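Local structure of sulfur oxygenase/reductase (Halothiobacillus neapolitanus, 6QPA) at residues H171-W185 with D275-H289. The protein probably catalyses the oxygen-dependent disproportionation of elemental sulfur as a sulfur oxygenase/reductase, an iron enzyme assembled from 24 chains. Numbering follows the deposited sequence.
Sequences HEKAFEQGATETLEW and DYELRQIHNNGVLAH
G178 and G285 meet where two roughly antiparallel helices, 156° between their N-to-C directions and 7.4 Å between their axes, pack in what is, by family, a dimeric alpha/beta-barrel fold. G178 CA and G285 CA lie 3.7 Å apart, and the C-H of G178 CA points at G285 O; a CB on G178 would strike G285 O and one on G285 would strike G178 CA, which is why both places suit glycine. Beside this tight crossing the packing is knobs-into-holes: V286 sits among F175, G178, A179 and T182, while T182 fits between L278, I281, H282 and V286. T182 suits a buried helix face because T182 OG1 donates a hydrogen bond to G178 O (2.8 Å), leaving CG2 to touch L278 CD1. F175 and V286 continue this side onto strand 159-167. The other flank is looser and nearer solvent, where the extended chain of the exposed E181 lies across I281. At one end H171 ND1 and H289 ND1 share a hydrogen bond of 2.8 Å, and A174 CB lies over a face of the H289 ring. At the other the W185 indole, its CG anti to the backbone N (chi1 -166°), lies with one face on L278 CB and packs on L307 of a second subunit. W185 NE1 donates to E277 OE1 at 2.6 Å, nearly straight at 169°, on the anti side of the carboxylate. With alanine at W185, that carboxylate would probably lose its N-H partner and L278 CB its indole cover.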
ATOM      1  N   HIS A 171      -5.039  72.385   9.428  1.00 39.86           N
ATOM      2  CA  HIS A 171      -6.111  71.709  10.149  1.00 34.61           C
ATOM      3  C   HIS A 171      -5.619  70.947  11.376  1.00 37.78           C
ATOM      4  O   HIS A 171      -6.394  70.200  11.980  1.00 36.23           O
ATOM      5  CB  HIS A 171      -6.842  70.749   9.210  1.00 33.20           C
ATOM      6  CG  HIS A 171      -7.595  71.434   8.115  1.00 38.33           C
ATOM      7  ND1 HIS A 171      -8.927  71.185   7.863  1.00 35.23           N
ATOM      8  CD2 HIS A 171      -7.209  72.381   7.218  1.00 34.39           C
ATOM      9  CE1 HIS A 171      -9.327  71.932   6.847  1.00 36.89           C
ATOM     10  NE2 HIS A 171      -8.306  72.669   6.440  1.00 35.28           N
ATOM     11  N   GLU A 172      -4.350  71.124  11.760  1.00 29.91           N
ATOM     12  CA  GLU A 172      -3.766  70.285  12.804  1.00 34.36           C
ATOM     13  C   GLU A 172      -4.540  70.413  14.111  1.00 38.02           C
ATOM     14  O   GLU A 172      -4.922  69.411  14.730  1.00 34.45           O
ATOM     15  CB  GLU A 172      -2.292  70.642  13.003  1.00 33.53           C
ATOM     16  CG  GLU A 172      -1.338  70.052  11.953  1.00 38.01           C
ATOM     17  CD  GLU A 172      -1.192  70.954  10.716  1.00 42.86           C
ATOM     18  OE1 GLU A 172      -1.935  71.955  10.622  1.00 41.28           O
ATOM     19  OE2 GLU A 172      -0.327  70.668   9.850  1.00 38.22           O
ATOM     20  N   LYS A 173      -4.813  71.642  14.529  1.00 34.53           N
ATOM     21  CA  LYS A 173      -5.461  71.848  15.816  1.00 38.09           C
ATOM     22  C   LYS A 173      -6.875  71.291  15.818  1.00 32.51           C
ATOM     23  O   LYS A 173      -7.308  70.694  16.811  1.00 40.88           O
ATOM     24  CB  LYS A 173      -5.475  73.344  16.156  1.00 48.10           C
ATOM     25  CG  LYS A 173      -6.138  73.658  17.486  1.00 65.01           C
ATOM     26  CD  LYS A 173      -6.224  75.158  17.760  1.00 81.44           C
ATOM     27  CE  LYS A 173      -6.888  75.412  19.109  1.00 87.12           C
ATOM     28  NZ  LYS A 173      -6.988  76.857  19.447  1.00 89.58           N
ATOM     29  N   ALA A 174      -7.619  71.513  14.733  1.00 33.49           N
ATOM     30  CA  ALA A 174      -8.967  70.963  14.621  1.00 37.22           C
ATOM     31  C   ALA A 174      -8.944  69.438  14.641  1.00 37.18           C
ATOM     32  O   ALA A 174      -9.806  68.807  15.265  1.00 32.99           O
ATOM     33  CB  ALA A 174      -9.660  71.489  13.356  1.00 30.32           C
ATOM     34  N   PHE A 175      -7.979  68.828  13.947  1.00 38.95           N
ATOM     35  CA  PHE A 175      -7.842  67.373  13.986  1.00 33.36           C
ATOM     36  C   PHE A 175      -7.597  66.891  15.408  1.00 33.61           C
ATOM     37  O   PHE A 175      -8.214  65.918  15.866  1.00 32.87           O
ATOM     38  CB  PHE A 175      -6.697  66.903  13.079  1.00 36.14           C
ATOM     39  CG  PHE A 175      -6.326  65.462  13.285  1.00 30.18           C
ATOM     40  CD1 PHE A 175      -6.987  64.451  12.587  1.00 30.71           C
ATOM     41  CD2 PHE A 175      -5.364  65.104  14.223  1.00 34.78           C
ATOM     42  CE1 PHE A 175      -6.673  63.102  12.801  1.00 32.15           C
ATOM     43  CE2 PHE A 175      -5.044  63.763  14.449  1.00 34.60           C
ATOM     44  CZ  PHE A 175      -5.685  62.761  13.741  1.00 33.91           C
ATOM     45  N   GLU A 176      -6.674  67.549  16.114  1.00 31.82           N
ATOM     46  CA  GLU A 176      -6.349  67.126  17.471  1.00 31.51           C
ATOM     47  C   GLU A 176      -7.584  67.160  18.359  1.00 39.16           C
ATOM     48  O   GLU A 176      -7.854  66.206  19.101  1.00 34.25           O
ATOM     49  CB  GLU A 176      -5.237  68.015  18.036  1.00 29.06           C
ATOM     50  CG  GLU A 176      -3.909  67.789  17.334  1.00 26.05           C
ATOM     51  CD  GLU A 176      -2.785  68.718  17.791  1.00 40.65           C
ATOM     52  OE1 GLU A 176      -2.995  69.472  18.765  1.00 38.77           O
ATOM     53  OE2 GLU A 176      -1.680  68.664  17.196  1.00 32.60           O
ATOM     54  N   GLN A 177      -8.380  68.233  18.246  1.00 36.84           N
ATOM     55  CA  GLN A 177      -9.601  68.339  19.036  1.00 36.77           C
ATOM     56  C   GLN A 177     -10.625  67.290  18.619  1.00 31.23           C
ATOM     57  O   GLN A 177     -11.283  66.691  19.473  1.00 34.66           O
ATOM     58  CB  GLN A 177     -10.191  69.750  18.905  1.00 32.26           C
ATOM     59  CG  GLN A 177      -9.326  70.808  19.552  1.00 64.15           C
ATOM     60  CD  GLN A 177      -9.818  72.227  19.272  1.00 80.94           C
ATOM     61  OE1 GLN A 177     -10.041  72.610  18.119  1.00 88.48           O
ATOM     62  NE2 GLN A 177      -9.989  73.008  20.328  1.00 82.02           N
ATOM     63  N   GLY A 178     -10.795  67.076  17.313  1.00 32.43           N
ATOM     64  CA  GLY A 178     -11.769  66.095  16.855  1.00 32.69           C
ATOM     65  C   GLY A 178     -11.373  64.669  17.192  1.00 33.80           C
ATOM     66  O   GLY A 178     -12.214  63.856  17.569  1.00 32.96           O
ATOM     67  N   ALA A 179     -10.089  64.340  17.027  1.00 36.22           N
ATOM     68  CA  ALA A 179      -9.611  63.012  17.405  1.00 36.07           C
ATOM     69  C   ALA A 179      -9.762  62.788  18.902  1.00 32.77           C
ATOM     70  O   ALA A 179     -10.192  61.711  19.342  1.00 31.60           O
ATOM     71  CB  ALA A 179      -8.145  62.835  16.990  1.00 30.45           C
ATOM     72  N   THR A 180      -9.431  63.810  19.697  1.00 28.87           N
ATOM     73  CA  THR A 180      -9.618  63.719  21.136  1.00 29.08           C
ATOM     74  C   THR A 180     -11.069  63.428  21.476  1.00 32.61           C
ATOM     75  O   THR A 180     -11.360  62.537  22.280  1.00 36.35           O
ATOM     76  CB  THR A 180      -9.170  65.013  21.806  1.00 32.62           C
ATOM     77  OG1 THR A 180      -7.756  65.177  21.651  1.00 37.56           O
ATOM     78  CG2 THR A 180      -9.547  65.022  23.279  1.00 27.18           C
ATOM     79  N   GLU A 181     -12.002  64.169  20.872  1.00 30.07           N
ATOM     80  CA  GLU A 181     -13.410  63.933  21.189  1.00 27.99           C
ATOM     81  C   GLU A 181     -13.849  62.535  20.764  1.00 29.32           C
ATOM     82  O   GLU A 181     -14.569  61.855  21.502  1.00 40.40           O
ATOM     83  CB  GLU A 181     -14.291  65.017  20.545  1.00 28.15           C
ATOM     84  CG  GLU A 181     -15.744  64.903  21.003  1.00 40.73           C
ATOM     85  CD  GLU A 181     -16.675  65.986  20.444  1.00 51.20           C
ATOM     86  OE1 GLU A 181     -16.217  66.881  19.688  1.00 53.99           O
ATOM     87  OE2 GLU A 181     -17.880  65.920  20.777  1.00 50.04           O
ATOM     88  N   THR A 182     -13.398  62.080  19.587  1.00 32.22           N
ATOM     89  CA  THR A 182     -13.721  60.733  19.117  1.00 34.75           C
ATOM     90  C   THR A 182     -13.249  59.678  20.110  1.00 38.82           C
ATOM     91  O   THR A 182     -14.000  58.762  20.478  1.00 37.03           O
ATOM     92  CB  THR A 182     -13.056  60.472  17.758  1.00 32.38           C
ATOM     93  OG1 THR A 182     -13.475  61.446  16.803  1.00 30.54           O
ATOM     94  CG2 THR A 182     -13.441  59.060  17.227  1.00 31.34           C
ATOM     95  N   LEU A 183     -11.988  59.789  20.542  1.00 36.68           N
ATOM     96  CA  LEU A 183     -11.366  58.763  21.375  1.00 34.22           C
ATOM     97  C   LEU A 183     -11.955  58.741  22.780  1.00 37.03           C
ATOM     98  O   LEU A 183     -12.125  57.670  23.376  1.00 28.71           O
ATOM     99  CB  LEU A 183      -9.851  58.995  21.413  1.00 31.01           C
ATOM    100  CG  LEU A 183      -9.157  58.716  20.081  1.00 26.08           C
ATOM    101  CD1 LEU A 183      -7.766  59.330  20.007  1.00 25.99           C
ATOM    102  CD2 LEU A 183      -9.114  57.174  19.844  1.00 25.84           C
ATOM    103  N   GLU A 184     -12.275  59.917  23.321  1.00 33.54           N
ATOM    104  CA  GLU A 184     -12.924  59.983  24.622  1.00 37.38           C
ATOM    105  C   GLU A 184     -14.309  59.349  24.583  1.00 39.37           C
ATOM    106  O   GLU A 184     -14.731  58.708  25.553  1.00 38.60           O
ATOM    107  CB  GLU A 184     -13.011  61.439  25.072  1.00 33.57           C
ATOM    108  CG  GLU A 184     -11.653  61.986  25.460  1.00 40.03           C
ATOM    109  CD  GLU A 184     -11.692  63.445  25.886  1.00 44.94           C
ATOM    110  OE1 GLU A 184     -12.658  64.148  25.527  1.00 46.16           O
ATOM    111  OE2 GLU A 184     -10.754  63.882  26.584  1.00 48.50           O
ATOM    112  N   TRP A 185     -15.049  59.561  23.489  1.00 35.75           N
ATOM    113  CA  TRP A 185     -16.342  58.904  23.343  1.00 37.19           C
ATOM    114  C   TRP A 185     -16.167  57.392  23.336  1.00 34.65           C
ATOM    115  O   TRP A 185     -16.884  56.666  24.036  1.00 37.54           O
ATOM    116  CB  TRP A 185     -17.027  59.377  22.061  1.00 36.38           C
ATOM    117  CG  TRP A 185     -18.518  59.045  21.913  1.00 34.21           C
ATOM    118  CD1 TRP A 185     -19.559  59.905  22.121  1.00 36.14           C
ATOM    119  CD2 TRP A 185     -19.114  57.801  21.489  1.00 29.64           C
ATOM    120  NE1 TRP A 185     -20.760  59.284  21.858  1.00 33.53           N
ATOM    121  CE2 TRP A 185     -20.521  57.995  21.467  1.00 36.66           C
ATOM    122  CE3 TRP A 185     -18.601  56.557  21.113  1.00 33.41           C
ATOM    123  CZ2 TRP A 185     -21.428  56.980  21.100  1.00 34.29           C
ATOM    124  CZ3 TRP A 185     -19.517  55.525  20.745  1.00 32.27           C
ATOM    125  CH2 TRP A 185     -20.911  55.765  20.730  1.00 26.87           C
ATOM    126  N   ASP A 275     -22.420  53.990  14.761  1.00 29.48           N
ATOM    127  CA  ASP A 275     -23.111  54.767  15.792  1.00 38.04           C
ATOM    128  C   ASP A 275     -23.301  56.182  15.259  1.00 35.46           C
ATOM    129  O   ASP A 275     -22.332  56.824  14.847  1.00 34.86           O
ATOM    130  CB  ASP A 275     -22.344  54.785  17.115  1.00 33.83           C
ATOM    131  CG  ASP A 275     -23.053  55.605  18.194  1.00 42.16           C
ATOM    132  OD1 ASP A 275     -23.032  56.863  18.146  1.00 38.73           O
ATOM    133  OD2 ASP A 275     -23.644  54.983  19.100  1.00 45.24           O
ATOM    134  N   TYR A 276     -24.553  56.641  15.211  1.00 38.65           N
ATOM    135  CA  TYR A 276     -24.844  57.925  14.581  1.00 41.68           C
ATOM    136  C   TYR A 276     -24.075  59.065  15.252  1.00 41.07           C
ATOM    137  O   TYR A 276     -23.490  59.926  14.584  1.00 45.14           O
ATOM    138  CB  TYR A 276     -26.357  58.199  14.615  1.00 36.16           C
ATOM    139  CG  TYR A 276     -26.684  59.561  14.046  1.00 39.25           C
ATOM    140  CD1 TYR A 276     -26.851  59.732  12.672  1.00 41.86           C
ATOM    141  CD2 TYR A 276     -26.793  60.676  14.870  1.00 35.00           C
ATOM    142  CE1 TYR A 276     -27.119  60.972  12.129  1.00 47.05           C
ATOM    143  CE2 TYR A 276     -27.060  61.943  14.329  1.00 38.71           C
ATOM    144  CZ  TYR A 276     -27.212  62.076  12.958  1.00 46.54           C
ATOM    145  OH  TYR A 276     -27.485  63.297  12.398  1.00 58.25           O
ATOM    146  N   GLU A 277     -24.084  59.092  16.578  1.00 38.44           N
ATOM    147  CA  GLU A 277     -23.484  60.207  17.298  1.00 40.88           C
ATOM    148  C   GLU A 277     -21.967  60.235  17.112  1.00 38.16           C
ATOM    149  O   GLU A 277     -21.392  61.280  16.795  1.00 34.63           O
ATOM    150  CB  GLU A 277     -23.877  60.114  18.770  1.00 43.04           C
ATOM    151  CG  GLU A 277     -23.310  61.184  19.676  1.00 51.13           C
ATOM    152  CD  GLU A 277     -23.798  61.011  21.108  1.00 55.87           C
ATOM    153  OE1 GLU A 277     -23.218  60.196  21.866  1.00 51.30           O
ATOM    154  OE2 GLU A 277     -24.792  61.672  21.468  1.00 56.31           O
ATOM    155  N   LEU A 278     -21.299  59.090  17.298  1.00 28.71           N
ATOM    156  CA  LEU A 278     -19.854  59.041  17.091  1.00 31.06           C
ATOM    157  C   LEU A 278     -19.495  59.334  15.645  1.00 33.13           C
ATOM    158  O   LEU A 278     -18.460  59.955  15.364  1.00 31.81           O
ATOM    159  CB  LEU A 278     -19.306  57.683  17.504  1.00 30.63           C
ATOM    160  CG  LEU A 278     -17.779  57.574  17.367  1.00 33.35           C
ATOM    161  CD1 LEU A 278     -17.075  58.599  18.250  1.00 31.77           C
ATOM    162  CD2 LEU A 278     -17.305  56.154  17.710  1.00 36.01           C
ATOM    163  N   ARG A 279     -20.339  58.882  14.715  1.00 31.83           N
ATOM    164  CA  ARG A 279     -20.109  59.146  13.301  1.00 34.96           C
ATOM    165  C   ARG A 279     -20.040  60.647  12.997  1.00 37.66           C
ATOM    166  O   ARG A 279     -19.165  61.084  12.244  1.00 33.75           O
ATOM    167  CB  ARG A 279     -21.197  58.459  12.490  1.00 33.50           C
ATOM    168  CG  ARG A 279     -21.179  58.689  11.002  1.00 32.33           C
ATOM    169  CD  ARG A 279     -22.027  57.616  10.390  1.00 38.78           C
ATOM    170  NE  ARG A 279     -22.530  57.921   9.065  1.00 39.94           N
ATOM    171  CZ  ARG A 279     -22.999  56.998   8.231  1.00 39.06           C
ATOM    172  NH1 ARG A 279     -22.987  55.719   8.587  1.00 31.06           N
ATOM    173  NH2 ARG A 279     -23.469  57.346   7.045  1.00 39.96           N
ATOM    174  N   GLN A 280     -20.932  61.454  13.595  1.00 34.22           N
ATOM    175  CA  GLN A 280     -20.878  62.902  13.375  1.00 37.51           C
ATOM    176  C   GLN A 280     -19.596  63.497  13.943  1.00 37.37           C
ATOM    177  O   GLN A 280     -18.939  64.313  13.290  1.00 39.84           O
ATOM    178  CB  GLN A 280     -22.083  63.597  14.020  1.00 34.76           C
ATOM    179  CG  GLN A 280     -23.447  63.056  13.629  1.00 37.78           C
ATOM    180  CD  GLN A 280     -23.554  62.784  12.158  1.00 43.90           C
ATOM    181  OE1 GLN A 280     -23.328  63.670  11.348  1.00 47.26           O
ATOM    182  NE2 GLN A 280     -23.909  61.551  11.799  1.00 46.29           N
ATOM    183  N   ILE A 281     -19.229  63.087  15.159  1.00 35.76           N
ATOM    184  CA  ILE A 281     -18.004  63.561  15.797  1.00 37.81           C
ATOM    185  C   ILE A 281     -16.793  63.222  14.938  1.00 35.26           C
ATOM    186  O   ILE A 281     -15.960  64.085  14.644  1.00 38.48           O
ATOM    187  CB  ILE A 281     -17.876  62.947  17.202  1.00 32.51           C
ATOM    188  CG1 ILE A 281     -18.991  63.466  18.123  1.00 35.95           C
ATOM    189  CG2 ILE A 281     -16.457  63.138  17.767  1.00 28.55           C
ATOM    190  CD1 ILE A 281     -19.138  62.680  19.413  1.00 38.96           C
ATOM    191  N   HIS A 282     -16.704  61.969  14.483  1.00 30.00           N
ATOM    192  CA  HIS A 282     -15.524  61.536  13.734  1.00 33.46           C
ATOM    193  C   HIS A 282     -15.525  62.126  12.329  1.00 30.70           C
ATOM    194  O   HIS A 282     -14.482  62.579  11.845  1.00 30.00           O
ATOM    195  CB  HIS A 282     -15.456  59.996  13.687  1.00 32.12           C
ATOM    196  CG  HIS A 282     -14.193  59.443  13.070  1.00 26.14           C
ATOM    197  ND1 HIS A 282     -14.183  58.768  11.865  1.00 30.92           N
ATOM    198  CD2 HIS A 282     -12.913  59.431  13.511  1.00 26.98           C
ATOM    199  CE1 HIS A 282     -12.952  58.371  11.584  1.00 28.72           C
ATOM    200  NE2 HIS A 282     -12.158  58.771  12.564  1.00 32.70           N
ATOM    201  N   ASN A 283     -16.690  62.144  11.664  1.00 29.01           N
ATOM    202  CA  ASN A 283     -16.761  62.743  10.335  1.00 33.01           C
ATOM    203  C   ASN A 283     -16.312  64.197  10.374  1.00 36.83           C
ATOM    204  O   ASN A 283     -15.457  64.610   9.587  1.00 32.34           O
ATOM    205  CB  ASN A 283     -18.187  62.649   9.765  1.00 30.39           C
ATOM    206  CG  ASN A 283     -18.495  61.266   9.208  1.00 34.32           C
ATOM    207  OD1 ASN A 283     -17.671  60.362   9.302  1.00 31.45           O
ATOM    208  ND2 ASN A 283     -19.673  61.101   8.623  1.00 31.16           N
ATOM    209  N   ASN A 284     -16.869  64.985  11.298  1.00 35.08           N
ATOM    210  CA  ASN A 284     -16.589  66.417  11.310  1.00 37.11           C
ATOM    211  C   ASN A 284     -15.267  66.766  11.984  1.00 40.28           C
ATOM    212  O   ASN A 284     -14.608  67.732  11.584  1.00 39.82           O
ATOM    213  CB  ASN A 284     -17.747  67.147  11.978  1.00 31.31           C
ATOM    214  CG  ASN A 284     -19.029  66.982  11.204  1.00 37.89           C
ATOM    215  OD1 ASN A 284     -19.029  67.058   9.974  1.00 45.83           O
ATOM    216  ND2 ASN A 284     -20.122  66.739  11.904  1.00 43.59           N
ATOM    217  N   GLY A 285     -14.858  65.995  12.977  1.00 36.26           N
ATOM    218  CA  GLY A 285     -13.672  66.316  13.729  1.00 37.76           C
ATOM    219  C   GLY A 285     -12.412  65.644  13.221  1.00 33.92           C
ATOM    220  O   GLY A 285     -11.320  66.120  13.530  1.00 36.71           O
ATOM    221  N   VAL A 286     -12.532  64.555  12.455  1.00 32.79           N
ATOM    222  CA  VAL A 286     -11.348  63.832  11.992  1.00 35.67           C
ATOM    223  C   VAL A 286     -11.341  63.747  10.466  1.00 36.29           C
ATOM    224  O   VAL A 286     -10.440  64.284   9.816  1.00 32.03           O
ATOM    225  CB  VAL A 286     -11.249  62.428  12.619  1.00 34.92           C
ATOM    226  CG1 VAL A 286     -10.065  61.649  12.004  1.00 25.53           C
ATOM    227  CG2 VAL A 286     -11.099  62.525  14.133  1.00 33.37           C
ATOM    228  N   LEU A 287     -12.345  63.090   9.881  1.00 34.82           N
ATOM    229  CA  LEU A 287     -12.303  62.827   8.443  1.00 28.95           C
ATOM    230  C   LEU A 287     -12.245  64.107   7.616  1.00 35.77           C
ATOM    231  O   LEU A 287     -11.640  64.117   6.537  1.00 36.71           O
ATOM    232  CB  LEU A 287     -13.506  61.978   8.016  1.00 34.65           C
ATOM    233  CG  LEU A 287     -13.578  60.525   8.544  1.00 34.42           C
ATOM    234  CD1 LEU A 287     -14.723  59.753   7.909  1.00 34.54           C
ATOM    235  CD2 LEU A 287     -12.278  59.790   8.317  1.00 28.22           C
ATOM    236  N   ALA A 288     -12.894  65.177   8.085  1.00 30.27           N
ATOM    237  CA  ALA A 288     -12.941  66.442   7.370  1.00 32.24           C
ATOM    238  C   ALA A 288     -11.585  67.126   7.265  1.00 32.35           C
ATOM    239  O   ALA A 288     -11.455  68.064   6.478  1.00 32.70           O
ATOM    240  CB  ALA A 288     -13.934  67.397   8.051  1.00 33.14           C
ATOM    241  N   HIS A 289     -10.575  66.688   8.020  1.00 31.47           N
ATOM    242  CA  HIS A 289      -9.310  67.408   8.069  1.00 33.14           C
ATOM    243  C   HIS A 289      -8.152  66.638   7.464  1.00 31.07           C
ATOM    244  O   HIS A 289      -6.998  67.053   7.619  1.00 34.39           O
ATOM    245  CB  HIS A 289      -9.005  67.783   9.513  1.00 33.76           C
ATOM    246  CG  HIS A 289     -10.114  68.551  10.156  1.00 37.18           C
ATOM    247  ND1 HIS A 289     -10.587  69.738   9.632  1.00 39.84           N
ATOM    248  CD2 HIS A 289     -10.837  68.318  11.275  1.00 36.46           C
ATOM    249  CE1 HIS A 289     -11.560  70.197  10.397  1.00 37.29           C
ATOM    250  NE2 HIS A 289     -11.736  69.352  11.398  1.00 36.40           N
TER